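MdbA (Actinomyces oris, PDB 4Z7X) is a thiol-disulfide oxidoreductase with a thioredoxin-like domain that probably forms disulfide bonds in exported proteins, including those of the pilus assembly pathway. Local coordinates at residues Y62-E74 with H127-Q139. Numbering follows the deposited sequence.
Sequences YFDYSCSHCAQFE and HNAAFEIFSQAIQ
Phe131 reaches from helix 127-139 against the turn before helix 68-74 and the start of that helix, its ring set between Tyr65 CD1, 3.7 Å from Phe131 CE2 over one face, and the carbonyl oxygen of Cys70 over the other. Phe131 CZ at the ring edge lies 3.5 Å from Asp64 O and touches Cys70 CB at 3.6 Å, while Phe131 CD1 is 3.5 Å from Ala71 CA. An alanine at this position would be likely to leave a gap between Tyr65 and Cys70 and let the Tyr65 ring shift. His127, its CG swung anti to the backbone N (chi1 178°), turns an edge onto the face of Phe63; the planes stand at 81° and CE1 lies 3.6 Å from Phe63 CZ. His127 ND1 shares a 2.8 Å hydrogen bond with Tyr65 OH, and NE2 meets a water that donates to Glu74 OE2, which together probably restrain the ring's rotation. Cys67 SG caps the helix by accepting from Cys70 N, consistent with a thioredoxin-type CxxC motif. The axes of segments 68-74 and 127-139 approach to 9.1 Å and cross at -117°; helix 103-118 packs on Tyr65 and His127 through Met112, and strand 91-96 meets Phe63 and His127 through Leu94.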
ATOM      1  N   TYR A  62       2.206  -1.429   7.090  1.00 11.74           N
ATOM      2  CA  TYR A  62       0.923  -0.872   7.529  1.00  9.40           C
ATOM      3  C   TYR A  62       1.011   0.640   7.376  1.00 12.22           C
ATOM      4  O   TYR A  62       1.942   1.281   7.911  1.00 14.80           O
ATOM      5  CB  TYR A  62       0.593  -1.245   8.987  1.00 11.74           C
ATOM      6  CG  TYR A  62       0.247  -2.681   9.189  1.00 13.42           C
ATOM      7  CD1 TYR A  62       1.227  -3.673   9.290  1.00 13.98           C
ATOM      8  CD2 TYR A  62      -1.068  -3.062   9.300  1.00 13.82           C
ATOM      9  CE1 TYR A  62       0.867  -5.006   9.460  1.00 14.68           C
ATOM     10  CE2 TYR A  62      -1.436  -4.381   9.508  1.00 13.90           C
ATOM     11  CZ  TYR A  62      -0.469  -5.352   9.580  1.00 15.45           C
ATOM     12  OH  TYR A  62      -0.818  -6.686   9.754  1.00 17.00           O
ATOM     13  N   PHE A  63       0.060   1.200   6.639  1.00 11.32           N
ATOM     14  CA  PHE A  63       0.130   2.615   6.257  1.00 11.44           C
ATOM     15  C   PHE A  63      -1.255   3.239   6.170  1.00 10.60           C
ATOM     16  O   PHE A  63      -2.274   2.545   6.114  1.00 10.57           O
ATOM     17  CB  PHE A  63       0.822   2.734   4.904  1.00 13.16           C
ATOM     18  CG  PHE A  63      -0.028   2.280   3.758  1.00 10.95           C
ATOM     19  CD1 PHE A  63      -0.096   0.954   3.371  1.00 13.34           C
ATOM     20  CD2 PHE A  63      -0.883   3.179   3.160  1.00 11.23           C
ATOM     21  CE1 PHE A  63      -0.942   0.587   2.341  1.00 13.72           C
ATOM     22  CE2 PHE A  63      -1.715   2.824   2.135  1.00 11.35           C
ATOM     23  CZ  PHE A  63      -1.761   1.506   1.730  1.00 13.74           C
ATOM     24  N   ASP A  64      -1.263   4.571   6.227  1.00 11.07           N
ATOM     25  CA  ASP A  64      -2.442   5.411   5.966  1.00 11.71           C
ATOM     26  C   ASP A  64      -2.022   6.453   4.916  1.00 11.47           C
ATOM     27  O   ASP A  64      -1.020   7.148   5.107  1.00 11.33           O
ATOM     28  CB  ASP A  64      -2.876   6.099   7.277  1.00 12.71           C
ATOM     29  CG  ASP A  64      -4.164   6.904   7.155  1.00 11.68           C
ATOM     30  OD1 ASP A  64      -4.504   7.318   6.045  1.00 12.44           O
ATOM     31  OD2 ASP A  64      -4.816   7.172   8.198  1.00 15.50           O
ATOM     32  N   TYR A  65      -2.763   6.535   3.830  1.00 10.26           N
ATOM     33  CA  TYR A  65      -2.538   7.544   2.807  1.00 10.96           C
ATOM     34  C   TYR A  65      -2.513   8.988   3.305  1.00 11.99           C
ATOM     35  O   TYR A  65      -1.961   9.856   2.626  1.00 14.37           O
ATOM     36  CB  TYR A  65      -3.538   7.422   1.638  1.00 11.18           C
ATOM     37  CG  TYR A  65      -3.300   6.224   0.724  1.00 10.06           C
ATOM     38  CD1 TYR A  65      -2.101   6.093   0.057  1.00  9.67           C
ATOM     39  CD2 TYR A  65      -4.233   5.212   0.592  1.00 11.69           C
ATOM     40  CE1 TYR A  65      -1.848   5.032  -0.772  1.00 10.06           C
ATOM     41  CE2 TYR A  65      -3.995   4.122  -0.224  1.00 11.21           C
ATOM     42  CZ  TYR A  65      -2.796   4.027  -0.890  1.00  9.96           C
ATOM     43  OH  TYR A  65      -2.549   2.943  -1.665  1.00 11.61           O
ATOM     44  N   SER A  66      -3.123   9.243   4.453  1.00 11.41           N
ATOM     45  CA  SER A  66      -3.153  10.586   5.046  1.00 11.62           C
ATOM     46  C   SER A  66      -2.134  10.812   6.167  1.00 11.41           C
ATOM     47  O   SER A  66      -2.174  11.856   6.830  1.00 13.95           O
ATOM     48  CB  SER A  66      -4.544  10.897   5.588  1.00 12.77           C
ATOM     49  OG  SER A  66      -5.489  10.979   4.534  1.00 14.74           O
ATOM     50  N   CYS A  67      -1.177   9.890   6.293  1.00 13.14           N
ATOM     51  CA  CYS A  67      -0.132   9.950   7.330  1.00 13.70           C
ATOM     52  C   CYS A  67       1.164  10.517   6.749  1.00 13.24           C
ATOM     53  O   CYS A  67       1.768   9.944   5.805  1.00 14.46           O
ATOM     54  CB  CYS A  67       0.098   8.551   7.937  1.00 14.87           C
ATOM     55  SG  CYS A  67       1.544   8.478   9.033  1.00 17.28           S
ATOM     56  N   SER A  68       1.626  11.617   7.319  1.00 14.37           N
ATOM     57  CA  SER A  68       2.851  12.247   6.811  1.00 15.76           C
ATOM     58  C   SER A  68       4.088  11.402   6.976  1.00 13.11           C
ATOM     59  O   SER A  68       4.981  11.455   6.131  1.00 14.51           O
ATOM     60  CB  SER A  68       3.032  13.624   7.472  1.00 14.75           C
ATOM     61  OG  SER A  68       3.262  13.511   8.866  1.00 19.89           O
ATOM     62  N   HIS A  69       4.144  10.606   8.051  1.00 11.63           N
ATOM     63  CA  HIS A  69       5.264   9.712   8.225  1.00 13.42           C
ATOM     64  C   HIS A  69       5.282   8.602   7.167  1.00 12.88           C
ATOM     65  O   HIS A  69       6.348   8.203   6.676  1.00 15.06           O
ATOM     66  CB  HIS A  69       5.262   9.121   9.631  1.00 16.52           C
ATOM     67  CG  HIS A  69       5.472  10.137  10.695  1.00 24.44           C
ATOM     68  ND1 HIS A  69       4.447  10.662  11.445  1.00 33.09           N
ATOM     69  CD2 HIS A  69       6.600  10.750  11.112  1.00 32.54           C
ATOM     70  CE1 HIS A  69       4.941  11.544  12.294  1.00 34.21           C
ATOM     71  NE2 HIS A  69       6.246  11.616  12.107  1.00 34.09           N
ATOM     72  N   CYS A  70       4.110   8.094   6.822  1.00 12.57           N
ATOM     73  CA  CYS A  70       3.960   7.143   5.715  1.00 12.17           C
ATOM     74  C   CYS A  70       4.353   7.763   4.372  1.00 12.25           C
ATOM     75  O   CYS A  70       4.961   7.105   3.552  1.00 13.89           O
ATOM     76  CB  CYS A  70       2.519   6.630   5.629  1.00 12.83           C
ATOM     77  SG  CYS A  70       2.083   5.612   7.046  1.00 14.78           S
ATOM     78  N   ALA A  71       4.006   9.021   4.154  1.00 12.47           N
ATOM     79  CA  ALA A  71       4.393   9.690   2.901  1.00 13.24           C
ATOM     80  C   ALA A  71       5.903   9.803   2.822  1.00 13.03           C
ATOM     81  O   ALA A  71       6.484   9.564   1.760  1.00 16.15           O
ATOM     82  CB  ALA A  71       3.730  11.067   2.790  1.00 14.95           C
ATOM     83  N   GLN A  72       6.547  10.157   3.935  1.00 12.42           N
ATOM     84  CA  GLN A  72       8.011  10.294   3.973  0.60 13.42           C
ATOM     85  C   GLN A  72       8.638   8.919   3.736  1.00 12.44           C
ATOM     86  O   GLN A  72       9.644   8.790   3.020  1.00 15.99           O
ATOM     87  CB  GLN A  72       8.484  10.827   5.344  0.60 17.67           C
ATOM     88  CG  GLN A  72       8.122  12.277   5.640  0.60 22.36           C
ATOM     89  CD  GLN A  72       8.576  12.732   7.026  0.60 27.33           C
ATOM     90  OE1 GLN A  72       7.760  12.922   7.932  0.60 38.53           O
ATOM     91  NE2 GLN A  72       9.880  12.891   7.198  0.60 32.60           N
ATOM     92  N   PHE A  73       8.048   7.886   4.363  1.00 12.41           N
ATOM     93  CA  PHE A  73       8.556   6.534   4.242  1.00 14.16           C
ATOM     94  C   PHE A  73       8.518   6.077   2.816  1.00 13.58           C
ATOM     95  O   PHE A  73       9.501   5.531   2.311  1.00 13.44           O
ATOM     96  CB  PHE A  73       7.747   5.583   5.149  1.00 14.23           C
ATOM     97  CG  PHE A  73       8.281   4.168   5.210  1.00 14.10           C
ATOM     98  CD1 PHE A  73       7.952   3.253   4.211  1.00 15.89           C
ATOM     99  CD2 PHE A  73       9.095   3.742   6.277  1.00 15.05           C
ATOM    100  CE1 PHE A  73       8.445   1.958   4.247  1.00 18.83           C
ATOM    101  CE2 PHE A  73       9.567   2.452   6.329  1.00 17.66           C
ATOM    102  CZ  PHE A  73       9.249   1.554   5.312  1.00 18.22           C
ATOM    103  N   GLU A  74       7.393   6.291   2.165  1.00 14.24           N
ATOM    104  CA  GLU A  74       7.234   5.916   0.778  1.00 13.24           C
ATOM    105  C   GLU A  74       8.258   6.650  -0.099  1.00 14.43           C
ATOM    106  O   GLU A  74       8.907   6.031  -0.964  1.00 14.95           O
ATOM    107  CB  GLU A  74       5.802   6.195   0.318  1.00 14.21           C
ATOM    108  CG  GLU A  74       5.604   6.063  -1.197  1.00 16.82           C
ATOM    109  CD  GLU A  74       5.723   4.642  -1.752  1.00 18.07           C
ATOM    110  OE1 GLU A  74       5.795   4.514  -3.009  1.00 18.19           O
ATOM    111  OE2 GLU A  74       5.730   3.682  -0.941  1.00 21.10           O
ATOM    112  N   HIS A 127       0.143   3.759  -6.157  1.00 10.22           N
ATOM    113  CA  HIS A 127       0.357   3.895  -4.716  1.00 10.94           C
ATOM    114  C   HIS A 127       1.374   4.977  -4.423  1.00 10.90           C
ATOM    115  O   HIS A 127       1.160   5.869  -3.608  1.00 12.12           O
ATOM    116  CB  HIS A 127       0.849   2.544  -4.171  1.00 12.02           C
ATOM    117  CG  HIS A 127       1.169   2.531  -2.717  1.00 10.99           C
ATOM    118  ND1 HIS A 127       0.204   2.481  -1.745  1.00 11.33           N
ATOM    119  CD2 HIS A 127       2.358   2.501  -2.075  1.00 11.92           C
ATOM    120  CE1 HIS A 127       0.783   2.444  -0.567  1.00 10.60           C
ATOM    121  NE2 HIS A 127       2.096   2.440  -0.742  1.00 12.50           N
ATOM    122  N   ASN A 128       2.505   4.878  -5.099  1.00 11.00           N
ATOM    123  CA  ASN A 128       3.529   5.911  -4.977  1.00 13.44           C
ATOM    124  C   ASN A 128       3.022   7.288  -5.362  1.00 12.09           C
ATOM    125  O   ASN A 128       3.342   8.303  -4.692  1.00 12.79           O
ATOM    126  CB  ASN A 128       4.746   5.564  -5.829  1.00 14.04           C
ATOM    127  CG  ASN A 128       5.796   6.641  -5.763  1.00 15.69           C
ATOM    128  OD1 ASN A 128       6.510   6.753  -4.756  1.00 20.69           O
ATOM    129  ND2 ASN A 128       5.890   7.457  -6.794  1.00 15.39           N
ATOM    130  N   ALA A 129       2.308   7.359  -6.482  1.00 11.17           N
ATOM    131  CA  ALA A 129       1.857   8.639  -6.958  1.00 11.79           C
ATOM    132  C   ALA A 129       0.872   9.305  -6.010  1.00 12.86           C
ATOM    133  O   ALA A 129       0.875  10.536  -5.868  1.00 14.43           O
ATOM    134  CB  ALA A 129       1.303   8.512  -8.371  1.00 12.27           C
ATOM    135  N   ALA A 130       0.021   8.508  -5.353  1.00 11.27           N
ATOM    136  CA  ALA A 130      -0.965   9.059  -4.424  1.00 12.78           C
ATOM    137  C   ALA A 130      -0.245   9.614  -3.213  1.00 14.16           C
ATOM    138  O   ALA A 130      -0.610  10.658  -2.704  1.00 13.05           O
ATOM    139  CB  ALA A 130      -1.934   7.994  -3.997  1.00 15.64           C
ATOM    140  N   PHE A 131       0.795   8.926  -2.757  1.00 13.24           N
ATOM    141  CA  PHE A 131       1.597   9.476  -1.669  1.00 13.04           C
ATOM    142  C   PHE A 131       2.355  10.729  -2.100  1.00 13.63           C
ATOM    143  O   PHE A 131       2.547  11.628  -1.303  1.00 15.31           O
ATOM    144  CB  PHE A 131       2.562   8.442  -1.104  1.00 13.48           C
ATOM    145  CG  PHE A 131       2.019   7.690   0.083  1.00 10.94           C
ATOM    146  CD1 PHE A 131       1.599   8.383   1.195  1.00 12.82           C
ATOM    147  CD2 PHE A 131       1.843   6.309   0.077  1.00 12.69           C
ATOM    148  CE1 PHE A 131       1.118   7.725   2.313  1.00 12.87           C
ATOM    149  CE2 PHE A 131       1.390   5.649   1.201  1.00 12.22           C
ATOM    150  CZ  PHE A 131       1.007   6.365   2.320  1.00 11.83           C
ATOM    151  N   GLU A 132       2.781  10.792  -3.349  1.00 13.72           N
ATOM    152  CA  GLU A 132       3.500  11.962  -3.878  0.50 16.09           C
ATOM    153  C   GLU A 132       2.610  13.199  -3.821  1.00 15.17           C
ATOM    154  O   GLU A 132       3.064  14.310  -3.559  1.00 14.80           O
ATOM    155  CB  GLU A 132       3.960  11.670  -5.326  0.50 17.02           C
ATOM    156  CG  GLU A 132       4.802  12.755  -5.979  0.50 21.90           C
ATOM    157  CD  GLU A 132       5.575  12.224  -7.181  0.50 34.17           C
ATOM    158  OE1 GLU A 132       5.516  11.004  -7.462  0.50 43.03           O
ATOM    159  OE2 GLU A 132       6.223  13.024  -7.866  0.50 43.84           O
ATOM    160  N   ILE A 133       1.328  13.010  -4.096  1.00 13.92           N
ATOM    161  CA  ILE A 133       0.383  14.144  -3.985  1.00 13.57           C
ATOM    162  C   ILE A 133       0.451  14.728  -2.554  1.00 13.34           C
ATOM    163  O   ILE A 133       0.544  15.947  -2.350  1.00 16.22           O
ATOM    164  CB  ILE A 133      -1.087  13.735  -4.300  1.00 14.92           C
ATOM    165  CG1 ILE A 133      -1.271  13.476  -5.778  1.00 16.97           C
ATOM    166  CG2 ILE A 133      -2.084  14.802  -3.893  1.00 15.39           C
ATOM    167  CD1 ILE A 133      -2.622  12.905  -6.145  1.00 20.64           C
ATOM    168  N   PHE A 134       0.388  13.846  -1.572  1.00 12.85           N
ATOM    169  CA  PHE A 134       0.366  14.258  -0.190  0.50 13.71           C
ATOM    170  C   PHE A 134       1.695  14.905   0.174  1.00 14.98           C
ATOM    171  O   PHE A 134       1.718  15.953   0.802  1.00 14.48           O
ATOM    172  CB  PHE A 134       0.061  13.050   0.709  0.50 15.48           C
ATOM    173  CG  PHE A 134      -0.311  13.413   2.116  0.50 17.73           C
ATOM    174  CD1 PHE A 134      -1.639  13.606   2.469  0.50 21.13           C
ATOM    175  CD2 PHE A 134       0.650  13.555   3.086  0.50 23.50           C
ATOM    176  CE1 PHE A 134      -1.990  13.943   3.761  0.50 20.66           C
ATOM    177  CE2 PHE A 134       0.305  13.895   4.389  0.50 25.46           C
ATOM    178  CZ  PHE A 134      -1.019  14.085   4.727  0.50 20.68           C
ATOM    179  N   SER A 135       2.806  14.290  -0.236  1.00 13.38           N
ATOM    180  CA  SER A 135       4.099  14.882   0.043  1.00 15.77           C
ATOM    181  C   SER A 135       4.240  16.278  -0.552  1.00 16.75           C
ATOM    182  O   SER A 135       4.756  17.193   0.079  1.00 19.41           O
ATOM    183  CB  SER A 135       5.233  14.006  -0.495  1.00 16.65           C
ATOM    184  OG  SER A 135       5.312  12.812   0.204  1.00 20.02           O
ATOM    185  N   GLN A 136       3.800  16.455  -1.784  1.00 16.07           N
ATOM    186  CA  GLN A 136       3.928  17.761  -2.392  1.00 19.01           C
ATOM    187  C   GLN A 136       3.044  18.776  -1.616  1.00 16.70           C
ATOM    188  O   GLN A 136       3.440  19.954  -1.386  1.00 19.16           O
ATOM    189  CB  GLN A 136       3.576  17.692  -3.884  1.00 23.88           C
ATOM    190  CG  GLN A 136       4.669  17.009  -4.714  1.00 31.08           C
ATOM    191  CD  GLN A 136       5.997  17.758  -4.665  1.00 36.30           C
ATOM    192  OE1 GLN A 136       6.072  18.948  -4.964  1.00 47.28           O
ATOM    193  NE2 GLN A 136       7.045  17.059  -4.262  1.00 54.28           N
ATOM    194  N   ALA A 137       1.854  18.358  -1.181  1.00 15.96           N
ATOM    195  CA  ALA A 137       0.990  19.276  -0.419  1.00 16.76           C
ATOM    196  C   ALA A 137       1.603  19.697   0.920  1.00 16.02           C
ATOM    197  O   ALA A 137       1.457  20.835   1.324  1.00 16.43           O
ATOM    198  CB  ALA A 137      -0.428  18.698  -0.214  1.00 17.51           C
ATOM    199  N   ILE A 138       2.251  18.759   1.620  1.00 18.38           N
ATOM    200  CA  ILE A 138       2.912  19.044   2.888  1.00 20.75           C
ATOM    201  C   ILE A 138       3.980  20.121   2.702  1.00 18.11           C
ATOM    202  O   ILE A 138       4.123  21.025   3.534  1.00 23.28           O
ATOM    203  CB  ILE A 138       3.611  17.762   3.464  1.00 24.61           C
ATOM    204  CG1 ILE A 138       2.597  16.776   3.981  1.00 25.69           C
ATOM    205  CG2 ILE A 138       4.544  18.099   4.627  1.00 26.93           C
ATOM    206  CD1 ILE A 138       3.189  15.379   4.080  1.00 30.75           C
ATOM    207  N   GLN A 139       4.760  19.946   1.632  1.00 18.00           N
ATOM    208  CA  GLN A 139       5.899  20.821   1.331  0.60 19.70           C
ATOM    209  C   GLN A 139       5.466  22.210   0.906  1.00 18.20           C
ATOM    210  O   GLN A 139       6.061  23.220   1.334  1.00 22.49           O
ATOM    211  CB  GLN A 139       6.748  20.199   0.217  0.60 24.25           C
ATOM    212  CG  GLN A 139       7.845  21.100  -0.356  0.60 30.62           C
ATOM    213  CD  GLN A 139       8.884  21.517   0.668  0.60 34.99           C
ATOM    214  OE1 GLN A 139       9.270  20.731   1.530  0.60 35.43           O
ATOM    215  NE2 GLN A 139       9.352  22.755   0.569  0.60 37.02           N
TER
HETATM  216  O   HOH W   1      -2.051  10.252  -0.130  1.00 15.92           O
HETATM  217  O   HOH W   2       5.658  10.316  -0.693  1.00 22.19           O
HETATM  218  O   HOH W   3       4.251   2.632   1.141  1.00 22.32           O